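Local coordinates for putative capsular polysaccharide biosynthesis protein (Streptococcus pneumoniae serotype 4, PDB 6EWQ) that probably acts as a pyridoxal-phosphate-dependent aminotransferase in the making of capsular sugars, and carries the cofactor in its active site, at residues I12-P17 against A346-Y351; N62-A67 against S198-A203; V85-Y90 against P353-T358; P134-G139 against I173-A178; S297-S302 against T400-S405. All blocks are in the same frame, centred on the assembly; numbering follows the deposited sequence.

Overall arrangement
The five contacts trace one subunit of a dimeric fold-type I enzyme. Contacts 2, 3 and 4 lie at or just beyond the ends of inner strands of the central seven-stranded sheet, and all touch pyridoxal phosphate. Contacts 2 and 4 share the neighbouring strands 196-200 and 172-176, with centres about 12 Å apart. The centres of contacts 3 and 4 are about 14 Å apart. Along the chain, contact 4 falls within the span of contact 2, and both within that of contact 1, which brings Tyr351 to the cofactor. The site is thus built from segments far apart in sequence. Contact 5 is remote, its centre about 28 Å from those of contacts 3 and 4. Contacts 1, 2 and 3 also reach the second subunit.

Contact 1: I12-P17 against A346-Y351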
# COMPACT_ATOMS: atom_id res chain seq x y z
N ILE A 12 5.89 13.48 -28.40
CA ILE A 12 5.52 12.11 -28.20
C ILE A 12 5.84 11.69 -26.77
O ILE A 12 6.95 11.78 -26.36
CB ILE A 12 6.22 11.23 -29.23
CG1 ILE A 12 5.93 11.73 -30.63
CG2 ILE A 12 5.80 9.81 -29.10
CD1 ILE A 12 6.73 11.13 -31.72
N PRO A 13 4.84 11.29 -25.99
CA PRO A 13 5.11 10.92 -24.62
C PRO A 13 5.64 9.50 -24.56
O PRO A 13 5.47 8.72 -25.51
CB PRO A 13 3.74 11.06 -23.93
CG PRO A 13 2.74 10.85 -25.01
CD PRO A 13 3.39 11.36 -26.27
N PHE A 14 6.30 9.18 -23.45
CA PHE A 14 6.91 7.88 -23.27
C PHE A 14 5.94 6.74 -22.97
O PHE A 14 6.18 5.60 -23.36
CB PHE A 14 7.95 7.90 -22.16
CG PHE A 14 8.70 6.62 -22.10
CD1 PHE A 14 9.63 6.30 -23.13
CD2 PHE A 14 8.46 5.68 -21.11
CE1 PHE A 14 10.34 5.11 -23.10
CE2 PHE A 14 9.15 4.50 -21.11
CZ PHE A 14 10.11 4.21 -22.10
N SER A 15 4.93 7.04 -22.17
CA SER A 15 4.01 6.02 -21.66
C SER A 15 2.73 6.67 -21.09
O SER A 15 2.45 6.55 -19.92
CB SER A 15 4.75 5.15 -20.61
OG SER A 15 5.39 5.99 -19.66
N PRO A 16 1.92 7.31 -21.94
CA PRO A 16 0.60 7.70 -21.48
C PRO A 16 -0.29 6.48 -21.22
O PRO A 16 -0.10 5.46 -21.86
CB PRO A 16 0.03 8.51 -22.66
CG PRO A 16 0.67 7.87 -23.86
CD PRO A 16 2.05 7.49 -23.40
N PRO A 17 -1.29 6.62 -20.34
CA PRO A 17 -2.22 5.54 -20.07
C PRO A 17 -3.23 5.38 -21.22
O PRO A 17 -3.61 6.37 -21.81
CB PRO A 17 -2.92 6.03 -18.78
CG PRO A 17 -2.98 7.50 -18.97
CD PRO A 17 -1.71 7.87 -19.68
N ALA A 346 10.17 11.70 -26.35
CA ALA A 346 10.49 11.31 -25.00
C ALA A 346 11.18 9.92 -25.08
O ALA A 346 10.88 9.09 -25.96
CB ALA A 346 9.22 11.26 -24.15
N SER A 347 12.13 9.70 -24.20
CA SER A 347 12.85 8.44 -24.15
C SER A 347 13.26 8.20 -22.72
O SER A 347 13.02 9.04 -21.85
CB SER A 347 14.07 8.46 -25.10
OG SER A 347 15.09 9.32 -24.66
N ASN A 348 13.84 7.04 -22.47
CA ASN A 348 14.14 6.67 -21.12
C ASN A 348 15.34 5.75 -21.07
O ASN A 348 15.87 5.39 -22.12
CB ASN A 348 12.90 6.04 -20.47
CG ASN A 348 12.76 6.43 -19.01
OD1 ASN A 348 13.75 6.77 -18.35
ND2 ASN A 348 11.55 6.36 -18.48
N VAL A 349 15.77 5.41 -19.85
CA VAL A 349 16.86 4.48 -19.64
C VAL A 349 16.38 3.42 -18.63
O VAL A 349 15.92 3.76 -17.55
CB VAL A 349 18.13 5.14 -19.11
CG1 VAL A 349 19.21 4.07 -18.94
CG2 VAL A 349 18.64 6.19 -20.06
N HIS A 350 16.40 2.16 -19.08
CA HIS A 350 16.14 0.99 -18.26
C HIS A 350 17.35 0.09 -18.36
O HIS A 350 17.45 -0.68 -19.34
CB HIS A 350 14.92 0.23 -18.77
CG HIS A 350 13.68 1.06 -18.81
ND1 HIS A 350 13.42 1.95 -19.84
CD2 HIS A 350 12.64 1.15 -17.95
CE1 HIS A 350 12.27 2.54 -19.61
NE2 HIS A 350 11.77 2.06 -18.48
N TYR A 351 18.26 0.09 -17.39
CA TYR A 351 18.22 0.84 -16.16
C TYR A 351 19.61 1.21 -15.74
O TYR A 351 20.53 0.50 -16.05
CB TYR A 351 17.68 -0.04 -15.04
CG TYR A 351 16.21 -0.38 -15.07
CD1 TYR A 351 15.23 0.57 -14.73
CD2 TYR A 351 15.80 -1.68 -15.39
CE1 TYR A 351 13.89 0.20 -14.71
CE2 TYR A 351 14.46 -2.05 -15.38
CZ TYR A 351 13.52 -1.13 -15.06
OH TYR A 351 12.22 -1.55 -15.10
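This contact ties the N-terminal loop to the late loop that carries Tyr351, a residue of the pyridoxal phosphate site. One backbone bond fixes its outer end: Ala346 N donates to Ile12 O over 3.2 Å. Ala346 CB lies beside the same carbonyl and also meets Phe14 CB at 4.1 Å. Phe14 does most of the rest. Its CG is anti to the backbone N (chi1 -172°), which sends the ring along the loop 346-351. Asn348 CB sits over one face of the ring, 3.9 Å from the Phe14 centroid, in a CH-pi contact. The Asn348 amide stands nearly upright to that ring, its plane 82° away. Its OD1 is taken by Val349 N at 2.9 Å, a bond within the loop. Further along, Phe14 CZ reaches His350 CE1 at 3.7 Å. The two rings meet rim to rim with planes 23° apart, and neither covers the other. His350 ND1 is bonded to Thr382, and its backbone N to Glu380. Trp253 of the second subunit packs on Asn348. A cis peptide then leads into Tyr351, whose OH makes a weak hydrogen bond to PLP O3. Across the two loops the contact is thus mainly apolar. Asn348 OD1 and His350 ND1 are hydrogen-bonded to other groups, while Asn348 CB and His350 CE1 make the closest approaches to the phenylalanine ring.

Contact 2: N62-A67 against S198-A203. With PLP (pyridoxal-5'-phosphate), chain E.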
# COMPACT_ATOMS: atom_id res chain seq x y z
N ASN A 62 -2.19 -3.88 -4.17
CA ASN A 62 -2.09 -2.50 -4.56
C ASN A 62 -0.80 -2.10 -5.27
O ASN A 62 -0.68 -0.97 -5.70
CB ASN A 62 -2.29 -1.52 -3.39
CG ASN A 62 -1.18 -1.62 -2.34
OD1 ASN A 62 -0.13 -2.21 -2.58
ND2 ASN A 62 -1.40 -1.01 -1.19
N SER A 63 0.15 -3.02 -5.35
CA SER A 63 1.33 -2.83 -6.16
C SER A 63 2.03 -4.15 -6.42
O SER A 63 1.89 -5.09 -5.67
CB SER A 63 2.31 -1.86 -5.45
OG SER A 63 2.85 -2.44 -4.31
N ALA A 64 2.86 -4.20 -7.45
CA ALA A 64 3.79 -5.32 -7.61
C ALA A 64 4.85 -5.35 -6.51
O ALA A 64 5.31 -6.42 -6.13
CB ALA A 64 4.49 -5.27 -8.97
N THR A 65 5.24 -4.18 -6.03
CA THR A 65 6.12 -4.11 -4.88
C THR A 65 5.49 -4.80 -3.69
O THR A 65 6.14 -5.62 -3.08
CB THR A 65 6.55 -2.66 -4.54
OG1 THR A 65 7.10 -2.12 -5.75
CG2 THR A 65 7.58 -2.65 -3.48
N ALA A 66 4.24 -4.52 -3.40
CA ALA A 66 3.51 -5.25 -2.38
C ALA A 66 3.50 -6.75 -2.59
O ALA A 66 3.73 -7.51 -1.66
CB ALA A 66 2.09 -4.74 -2.25
N ALA A 67 3.24 -7.19 -3.83
CA ALA A 67 3.16 -8.63 -4.14
C ALA A 67 4.46 -9.38 -3.93
O ALA A 67 4.46 -10.40 -3.26
CB ALA A 67 2.71 -8.83 -5.56
N SER A 198 5.13 -12.07 -9.44
CA SER A 198 4.43 -10.80 -9.20
C SER A 198 4.26 -10.00 -10.49
O SER A 198 5.19 -9.91 -11.28
CB SER A 198 5.18 -9.90 -8.23
OG SER A 198 6.39 -9.53 -8.80
N PHE A 199 3.10 -9.39 -10.66
CA PHE A 199 2.81 -8.53 -11.82
C PHE A 199 2.48 -7.09 -11.38
O PHE A 199 2.00 -6.88 -10.28
CB PHE A 199 1.59 -9.04 -12.58
CG PHE A 199 1.76 -10.37 -13.23
CD1 PHE A 199 2.44 -10.48 -14.44
CD2 PHE A 199 1.25 -11.51 -12.63
CE1 PHE A 199 2.60 -11.73 -15.06
CE2 PHE A 199 1.40 -12.77 -13.26
CZ PHE A 199 2.09 -12.87 -14.47
N SER A 200 2.71 -6.11 -12.27
CA SER A 200 2.43 -4.70 -11.97
C SER A 200 1.38 -4.17 -12.91
O SER A 200 1.46 -4.40 -14.12
CB SER A 200 3.70 -3.84 -12.09
OG SER A 200 3.46 -2.53 -11.68
N PHE A 201 0.43 -3.46 -12.34
CA PHE A 201 -0.64 -2.80 -13.11
C PHE A 201 -0.53 -1.30 -12.91
O PHE A 201 -1.53 -0.55 -12.92
CB PHE A 201 -2.00 -3.31 -12.64
CG PHE A 201 -2.10 -4.81 -12.48
CD1 PHE A 201 -1.49 -5.69 -13.36
CD2 PHE A 201 -2.91 -5.35 -11.45
CE1 PHE A 201 -1.64 -7.06 -13.18
CE2 PHE A 201 -3.08 -6.72 -11.28
CZ PHE A 201 -2.43 -7.57 -12.14
N HIS A 202 0.69 -0.85 -12.68
CA HIS A 202 0.97 0.57 -12.52
C HIS A 202 0.62 1.35 -13.81
O HIS A 202 0.55 0.76 -14.90
CB HIS A 202 2.44 0.71 -12.16
CG HIS A 202 2.91 2.10 -12.03
ND1 HIS A 202 3.40 2.81 -13.11
CD2 HIS A 202 3.03 2.91 -10.96
CE1 HIS A 202 3.80 4.00 -12.70
NE2 HIS A 202 3.58 4.09 -11.40
N ALA A 203 0.32 2.64 -13.68
CA ALA A 203 -0.08 3.50 -14.81
C ALA A 203 0.66 3.29 -16.12
O ALA A 203 0.01 3.28 -17.16
CB ALA A 203 -0.04 4.94 -14.43
N1 PLP E . 9.72 -4.35 -11.04
C2 PLP E . 9.87 -3.71 -12.25
C2A PLP E . 10.87 -4.25 -13.21
C3 PLP E . 9.05 -2.51 -12.58
O3 PLP E . 9.15 -1.83 -13.73
C4 PLP E . 8.06 -1.99 -11.66
C4A PLP E . 7.21 -0.73 -12.07
C5 PLP E . 7.99 -2.77 -10.36
C6 PLP E . 8.81 -3.90 -10.14
C5A PLP E . 7.03 -2.41 -9.25
O4P PLP E . 5.82 -1.96 -9.82
P PLP E . 4.71 -1.27 -8.90
O1P PLP E . 5.01 0.20 -9.11
O2P PLP E . 5.08 -1.73 -7.53
O3P PLP E . 3.45 -1.90 -9.53
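The Phe199 side chain leaves its backbone away from Ala64, and its ring packs on Ser214 and Thr216 of strand 213-217. The Phe199 carbonyl O lies 3.2 Å from Ala64 CB. The other flat group is His202. Ala203 CB lies over one face of its ring, toward the rim, and the cofactor phosphate stands oblique to it, with His202 CD2 3.8 Å from PLP O1P. Small side chains line the approach of helix and strand. Ala64 CB touches Ser200 CB at 3.5 Å, and Ala67 CB meets Ser198 CB at 3.8 Å. No hydrogen bond joins the segments directly. The site belongs to the phosphate-binding cup of fold-type I enzymes, in which the N-terminus of helix 64-75 points at the phosphate. Ser63 caps this helix by accepting from Ala66 N at 2.7 Å through its OG. Thr65 grips one phosphate oxygen twice: its backbone N is 2.9 Å from PLP O2P, and its OG1 donates to PLP O2P at 2.7 Å. The helix end would probably favour the negative charge here. Ala64 N also appears to donate to O3P, whose position is less certain. Ser200 comes from the strand side, with OG anti to its backbone N (chi1 -174°). It is modelled too close to O3P, so its own bonds are doubtful. His179 also binds the cofactor, and His238 of the second subunit packs on Thr65.

Contact 3: V85-Y90 against P353-T358; sequences VPAMTY and PLPLLT. With PLP (pyridoxal-5'-phosphate), chain E.
Leu354 fills the tight part of this contact, against the chain that leaves strand 82-86. Its backbone N donates to Ala87 O at 2.8 Å, and the bond is nearly straight at 163°. The same carbonyl takes a CA-H...O contact from Pro353 CA at 3.3 Å. CG of Leu354 is anti to its carbonyl carbon (chi1 -63°), and this carries both methyls across to Thr89. Leu354 CD1 packs on Thr89 CG2 at 3.7 Å, while Leu354 CD2 lies 3.4 Å from Thr89 O. The Thr89 hydroxyl is bonded to Ser93. The flanks are looser than this leucine centre. Met88 starts away from the other segment, but its chain bends twice and brings CE to 4.0 Å from Pro353 CG. Ala87 CB and Pro355 CD are 4.4 Å apart. Tyr90 stands at the margin. It turns from this packing to the cofactor, where its CD2 is 3.7 Å from PLP C4. His238 of the second subunit meets the Tyr90 ring edge-to-face. Leu354 to Leu356 form a short 3-10 turn just before helix 358-361. Helix 91-99 touches Leu354 through Cys94, and strand 103-107 touches it through Met106. On the Met88 and Pro353 side lies helix 371-378, with Phe376 against Met88 and Phe377 against Pro353.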
# COMPACT_ATOMS: atom_id res chain seq x y z
N VAL A 85 19.28 -11.23 -6.87
CA VAL A 85 18.70 -10.41 -7.91
C VAL A 85 19.78 -10.05 -8.89
O VAL A 85 20.96 -10.00 -8.54
CB VAL A 85 18.07 -9.06 -7.42
CG1 VAL A 85 16.77 -9.31 -6.73
CG2 VAL A 85 18.99 -8.29 -6.49
N PRO A 86 19.37 -9.73 -10.13
CA PRO A 86 20.36 -9.24 -11.05
C PRO A 86 20.75 -7.83 -10.66
O PRO A 86 19.90 -7.09 -10.16
CB PRO A 86 19.62 -9.24 -12.41
CG PRO A 86 18.33 -9.99 -12.18
CD PRO A 86 18.03 -9.76 -10.73
N ALA A 87 21.98 -7.46 -11.00
CA ALA A 87 22.46 -6.06 -10.91
C ALA A 87 21.72 -5.06 -11.85
O ALA A 87 21.66 -3.87 -11.56
CB ALA A 87 23.96 -6.03 -11.21
N MET A 88 21.21 -5.57 -12.97
CA MET A 88 20.43 -4.79 -13.99
C MET A 88 18.93 -4.98 -13.77
O MET A 88 18.32 -5.89 -14.33
CB MET A 88 20.79 -5.29 -15.39
CG MET A 88 19.98 -4.73 -16.55
SD MET A 88 19.85 -2.93 -16.51
CE MET A 88 21.59 -2.51 -16.39
N THR A 89 18.34 -4.19 -12.88
CA THR A 89 16.92 -4.33 -12.63
C THR A 89 16.40 -3.06 -11.98
O THR A 89 17.19 -2.17 -11.70
CB THR A 89 16.59 -5.57 -11.78
OG1 THR A 89 15.17 -5.73 -11.64
CG2 THR A 89 17.20 -5.45 -10.40
N TYR A 90 15.09 -2.98 -11.79
CA TYR A 90 14.47 -1.85 -11.11
C TYR A 90 14.65 -2.04 -9.62
O TYR A 90 14.69 -3.18 -9.14
CB TYR A 90 12.98 -1.75 -11.44
CG TYR A 90 12.28 -0.52 -10.92
CD1 TYR A 90 12.75 0.75 -11.21
CD2 TYR A 90 11.12 -0.63 -10.16
CE1 TYR A 90 12.12 1.88 -10.71
CE2 TYR A 90 10.46 0.48 -9.67
CZ TYR A 90 10.97 1.74 -9.95
OH TYR A 90 10.31 2.86 -9.48
N PRO A 353 22.30 0.39 -13.39
CA PRO A 353 22.50 -0.79 -12.56
C PRO A 353 22.33 -0.43 -11.10
O PRO A 353 22.74 0.67 -10.70
CB PRO A 353 23.95 -1.21 -12.86
CG PRO A 353 24.29 -0.54 -14.13
CD PRO A 353 23.53 0.74 -14.11
N LEU A 354 21.79 -1.33 -10.31
CA LEU A 354 21.50 -1.02 -8.91
C LEU A 354 22.70 -0.38 -8.20
O LEU A 354 22.52 0.57 -7.48
CB LEU A 354 20.98 -2.22 -8.13
CG LEU A 354 19.66 -2.82 -8.59
CD1 LEU A 354 19.28 -4.02 -7.73
CD2 LEU A 354 18.53 -1.82 -8.57
N PRO A 355 23.94 -0.87 -8.46
CA PRO A 355 25.06 -0.30 -7.71
C PRO A 355 25.37 1.15 -8.01
O PRO A 355 26.15 1.74 -7.27
CB PRO A 355 26.23 -1.21 -8.09
CG PRO A 355 25.56 -2.52 -8.28
CD PRO A 355 24.32 -2.16 -9.05
N LEU A 356 24.82 1.71 -9.08
CA LEU A 356 24.95 3.13 -9.28
C LEU A 356 24.09 3.96 -8.36
O LEU A 356 24.35 5.15 -8.23
CB LEU A 356 24.66 3.55 -10.73
CG LEU A 356 25.72 3.21 -11.77
CD1 LEU A 356 25.30 3.88 -13.08
CD2 LEU A 356 27.13 3.64 -11.35
N LEU A 357 23.08 3.35 -7.74
CA LEU A 357 22.10 4.05 -6.92
C LEU A 357 22.62 4.21 -5.48
O LEU A 357 23.17 3.27 -4.89
CB LEU A 357 20.75 3.31 -6.96
CG LEU A 357 20.16 3.00 -8.33
CD1 LEU A 357 18.89 2.16 -8.23
CD2 LEU A 357 19.85 4.26 -9.14
N THR A 358 22.44 5.41 -4.93
CA THR A 358 22.97 5.77 -3.57
C THR A 358 22.60 4.76 -2.50
O THR A 358 23.45 4.40 -1.67
CB THR A 358 22.49 7.18 -3.17
OG1 THR A 358 22.98 8.13 -4.12
CG2 THR A 358 22.98 7.58 -1.82
N1 PLP E . 9.72 -4.35 -11.04
C2 PLP E . 9.87 -3.71 -12.25
C2A PLP E . 10.87 -4.25 -13.21
C3 PLP E . 9.05 -2.51 -12.58
O3 PLP E . 9.15 -1.83 -13.73
C4 PLP E . 8.06 -1.99 -11.66
C4A PLP E . 7.21 -0.73 -12.07
C5 PLP E . 7.99 -2.77 -10.36
C6 PLP E . 8.81 -3.90 -10.14
C5A PLP E . 7.03 -2.41 -9.25
O4P PLP E . 5.82 -1.96 -9.82
P PLP E . 4.71 -1.27 -8.90
O1P PLP E . 5.01 0.20 -9.11
O2P PLP E . 5.08 -1.73 -7.53
O3P PLP E . 3.45 -1.90 -9.53

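Contact 4: P134-G139 against I173-A178; sequences PVELAG and IVSDSA. With PLP (pyridoxal-5'-phosphate), chain E.
Asp176 and Val135 form a single parallel beta bridge, with both backbone bonds made by Asp176. Its N donates to Pro134 O at 3.0 Å, and its O accepts from Glu136 N at 3.1 Å in a nearly straight bond (173°). A water also donates to Asp176 O at 2.7 Å, and more weakly to Glu136 O. The Glu136 carboxylate is well supplied. OE2 accepts from Ser175 OG and is also bonded to Tyr144, while OE1 is bonded to Cys142 N. Ser177 OG donates to Ser175 OG and pairs with Ser190. The bonds from Ser175 to Glu136 and from Ser177 to Ser175 are both modelled very short, so their details are doubtful. Asp176 uses both carboxylate oxygens. OD1 accepts from Ala178 N at 3.2 Å, closing an Asx turn that helps to hold the group in place. OD2 is bonded to Ser93 and lies 2.8 Å from PLP N1. Nearby, Ala178 CB touches the cofactor ring at PLP C2, 3.4 Å away, and Val135 CG2 is 3.8 Å from PLP C2A. An aspartate at the end of a sheet strand, facing the pyridine nitrogen, is a hallmark of fold-type I pyridoxal phosphate enzymes.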
# COMPACT_ATOMS: atom_id res chain seq x y z
N PRO A 134 14.59 -13.33 -10.81
CA PRO A 134 14.90 -12.81 -12.14
C PRO A 134 13.85 -11.78 -12.59
O PRO A 134 12.74 -11.81 -12.08
CB PRO A 134 14.79 -14.03 -13.02
CG PRO A 134 13.83 -14.94 -12.32
CD PRO A 134 13.95 -14.65 -10.85
N VAL A 135 14.24 -10.84 -13.44
CA VAL A 135 13.33 -9.84 -13.98
C VAL A 135 13.10 -10.13 -15.43
O VAL A 135 14.05 -10.36 -16.18
CB VAL A 135 13.81 -8.36 -13.78
CG1 VAL A 135 15.17 -8.05 -14.42
CG2 VAL A 135 12.78 -7.35 -14.30
N GLU A 136 11.83 -10.09 -15.85
CA GLU A 136 11.44 -10.32 -17.24
C GLU A 136 11.39 -8.95 -17.98
O GLU A 136 10.33 -8.39 -18.23
CB GLU A 136 10.12 -11.02 -17.31
CG GLU A 136 9.77 -11.99 -16.17
CD GLU A 136 10.70 -13.16 -16.00
OE1 GLU A 136 11.76 -13.27 -16.67
OE2 GLU A 136 10.32 -14.01 -15.20
N LEU A 137 12.57 -8.43 -18.27
CA LEU A 137 12.78 -7.03 -18.69
C LEU A 137 12.19 -6.81 -20.04
O LEU A 137 12.46 -7.55 -20.94
CB LEU A 137 14.29 -6.69 -18.73
CG LEU A 137 14.67 -5.25 -19.12
CD1 LEU A 137 14.45 -4.31 -17.96
CD2 LEU A 137 16.14 -5.14 -19.56
N ALA A 138 11.44 -5.72 -20.17
CA ALA A 138 10.70 -5.33 -21.37
C ALA A 138 9.58 -6.27 -21.79
O ALA A 138 8.89 -6.00 -22.82
CB ALA A 138 11.67 -5.05 -22.52
N GLY A 139 9.37 -7.32 -21.01
CA GLY A 139 8.45 -8.41 -21.37
C GLY A 139 9.13 -9.71 -21.78
O GLY A 139 8.49 -10.74 -21.95
N ILE A 173 12.27 -19.88 -7.02
CA ILE A 173 12.41 -18.86 -8.08
C ILE A 173 11.13 -18.00 -8.15
O ILE A 173 10.04 -18.54 -8.35
CB ILE A 173 12.69 -19.49 -9.44
CG1 ILE A 173 14.01 -20.29 -9.41
CG2 ILE A 173 12.74 -18.43 -10.54
CD1 ILE A 173 14.26 -21.15 -10.64
N VAL A 174 11.28 -16.69 -7.96
CA VAL A 174 10.15 -15.72 -7.90
C VAL A 174 10.30 -14.71 -9.01
O VAL A 174 11.19 -13.87 -8.96
CB VAL A 174 10.05 -14.97 -6.56
CG1 VAL A 174 8.86 -14.03 -6.57
CG2 VAL A 174 9.95 -15.96 -5.38
N SER A 175 9.47 -14.81 -10.02
CA SER A 175 9.59 -13.95 -11.16
C SER A 175 9.04 -12.50 -10.86
O SER A 175 7.86 -12.31 -10.56
CB SER A 175 8.84 -14.54 -12.36
OG SER A 175 8.70 -13.60 -13.43
N ASP A 176 9.92 -11.52 -11.03
CA ASP A 176 9.48 -10.14 -11.24
C ASP A 176 8.98 -9.97 -12.70
O ASP A 176 9.75 -9.63 -13.62
CB ASP A 176 10.62 -9.18 -10.93
CG ASP A 176 10.20 -7.70 -10.99
OD1 ASP A 176 9.07 -7.38 -11.43
OD2 ASP A 176 11.03 -6.84 -10.62
N SER A 177 7.70 -10.21 -12.91
CA SER A 177 7.06 -10.01 -14.22
C SER A 177 6.23 -8.67 -14.23
O SER A 177 5.15 -8.62 -14.82
CB SER A 177 6.16 -11.21 -14.58
OG SER A 177 6.90 -12.42 -14.63
N ALA A 178 6.77 -7.61 -13.64
CA ALA A 178 6.14 -6.31 -13.73
C ALA A 178 5.87 -5.92 -15.23
O ALA A 178 4.87 -5.26 -15.52
CB ALA A 178 6.98 -5.26 -13.05
N1 PLP E . 9.72 -4.35 -11.04
C2 PLP E . 9.87 -3.71 -12.25
C2A PLP E . 10.87 -4.25 -13.21
C3 PLP E . 9.05 -2.51 -12.58
O3 PLP E . 9.15 -1.83 -13.73
C4 PLP E . 8.06 -1.99 -11.66
C4A PLP E . 7.21 -0.73 -12.07
C5 PLP E . 7.99 -2.77 -10.36
C6 PLP E . 8.81 -3.90 -10.14
C5A PLP E . 7.03 -2.41 -9.25
O4P PLP E . 5.82 -1.96 -9.82
P PLP E . 4.71 -1.27 -8.90
O1P PLP E . 5.01 0.20 -9.11
O2P PLP E . 5.08 -1.73 -7.53
O3P PLP E . 3.45 -1.90 -9.53
O HOH W 1 9.29 -7.81 -15.58

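Contact 5: S297-S302 against T400-S405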
# COMPACT_ATOMS: atom_id res chain seq x y z
N SER A 297 11.99 -3.32 -38.32
CA SER A 297 12.36 -3.10 -39.71
C SER A 297 13.15 -1.81 -39.85
O SER A 297 14.18 -1.79 -40.47
CB SER A 297 11.17 -3.09 -40.63
OG SER A 297 10.47 -4.32 -40.54
N GLY A 298 12.67 -0.75 -39.21
CA GLY A 298 13.34 0.52 -39.24
C GLY A 298 14.81 0.52 -38.85
O GLY A 298 15.62 1.20 -39.47
N PHE A 299 15.18 -0.25 -37.83
CA PHE A 299 16.54 -0.21 -37.30
C PHE A 299 17.44 -1.27 -37.88
O PHE A 299 18.61 -1.29 -37.61
CB PHE A 299 16.51 -0.27 -35.76
CG PHE A 299 15.77 0.88 -35.14
CD1 PHE A 299 16.10 2.21 -35.49
CD2 PHE A 299 14.75 0.68 -34.24
CE1 PHE A 299 15.41 3.29 -34.93
CE2 PHE A 299 14.05 1.77 -33.70
CZ PHE A 299 14.37 3.06 -34.04
N ALA A 300 16.90 -2.16 -38.70
CA ALA A 300 17.69 -3.26 -39.25
C ALA A 300 18.80 -2.66 -40.10
O ALA A 300 18.57 -1.73 -40.86
CB ALA A 300 16.81 -4.19 -40.09
N GLY A 301 20.01 -3.18 -39.95
CA GLY A 301 21.20 -2.63 -40.65
C GLY A 301 21.87 -1.43 -40.00
O GLY A 301 23.00 -1.13 -40.33
N SER A 302 21.17 -0.76 -39.07
CA SER A 302 21.70 0.42 -38.39
C SER A 302 22.54 0.06 -37.15
O SER A 302 22.65 -1.12 -36.76
CB SER A 302 20.53 1.36 -38.03
OG SER A 302 19.81 0.92 -36.88
N THR A 400 14.31 9.88 -36.90
CA THR A 400 15.01 10.85 -36.07
C THR A 400 16.11 10.17 -35.26
O THR A 400 17.22 10.68 -35.18
CB THR A 400 14.03 11.58 -35.13
OG1 THR A 400 12.96 12.12 -35.88
CG2 THR A 400 14.71 12.72 -34.40
N PHE A 401 15.80 9.04 -34.66
CA PHE A 401 16.77 8.31 -33.81
C PHE A 401 18.01 7.92 -34.59
O PHE A 401 19.12 8.12 -34.12
CB PHE A 401 16.11 7.08 -33.18
CG PHE A 401 16.92 6.39 -32.11
CD1 PHE A 401 17.87 7.05 -31.33
CD2 PHE A 401 16.62 5.07 -31.79
CE1 PHE A 401 18.55 6.38 -30.32
CE2 PHE A 401 17.30 4.40 -30.78
CZ PHE A 401 18.26 5.06 -30.06
N LYS A 402 17.79 7.43 -35.81
CA LYS A 402 18.86 7.14 -36.76
C LYS A 402 19.67 8.39 -37.12
O LYS A 402 20.89 8.38 -37.00
CB LYS A 402 18.33 6.47 -38.03
CG LYS A 402 17.90 5.04 -37.76
CD LYS A 402 17.67 4.25 -39.05
CE LYS A 402 16.61 4.89 -39.95
NZ LYS A 402 16.13 3.97 -41.01
N THR A 403 19.01 9.47 -37.53
CA THR A 403 19.72 10.71 -37.85
C THR A 403 20.46 11.30 -36.65
O THR A 403 21.61 11.70 -36.78
CB THR A 403 18.77 11.75 -38.46
OG1 THR A 403 18.20 11.24 -39.66
CG2 THR A 403 19.53 13.05 -38.80
N VAL A 404 19.81 11.32 -35.48
CA VAL A 404 20.40 11.90 -34.25
C VAL A 404 21.62 11.12 -33.78
O VAL A 404 22.61 11.72 -33.35
CB VAL A 404 19.37 12.03 -33.09
CG1 VAL A 404 20.06 12.16 -31.74
CG2 VAL A 404 18.50 13.25 -33.32
N SER A 405 21.54 9.79 -33.83
CA SER A 405 22.68 8.92 -33.43
C SER A 405 23.93 9.17 -34.28
O SER A 405 25.00 9.42 -33.75
CB SER A 405 22.30 7.45 -33.56
OG SER A 405 21.22 7.14 -32.72
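Phe299 has CG anti to its carbonyl carbon (chi1 -61°), while Phe401 has CG anti to its backbone N (chi1 -170°). These two turns bring the rings together between the two segments. The rings form an offset edge-to-face pair: the edge of Phe401 points at the face of Phe299, with planes 87° apart and centroids 5.7 Å apart. Phe401 CD2 makes the closest approach, 3.8 Å from Phe299 CZ. Lys402 lies on another side of Phe299. Its CG meets the ring edge, 4.0 Å from Phe299 CD1. A bend further out then takes NZ to Gly298 O, where it donates a hydrogen bond of 3.2 Å. In the fold, this joins the last part of the long helix 268-299 to helix 391-407 in the C-terminal part of the chain. Ile304 of strand 304-306 touches both phenylalanines and Lys402, and helix 330-342 covers Phe401 with Ile336 and Leu340. A type II turn runs from Phe299 to Ser302, with Gly301 at its third place. Phe299 O accepts twice there, from Ser302 N at 3.0 Å and from Ser302 OG at 2.6 Å. Ser302 CB lies 4.2 Å from Lys402 CD. On the facing helix, Phe401 O also has two donors, Ser405 N and Ser405 OG, which reach it from opposite faces of its plane.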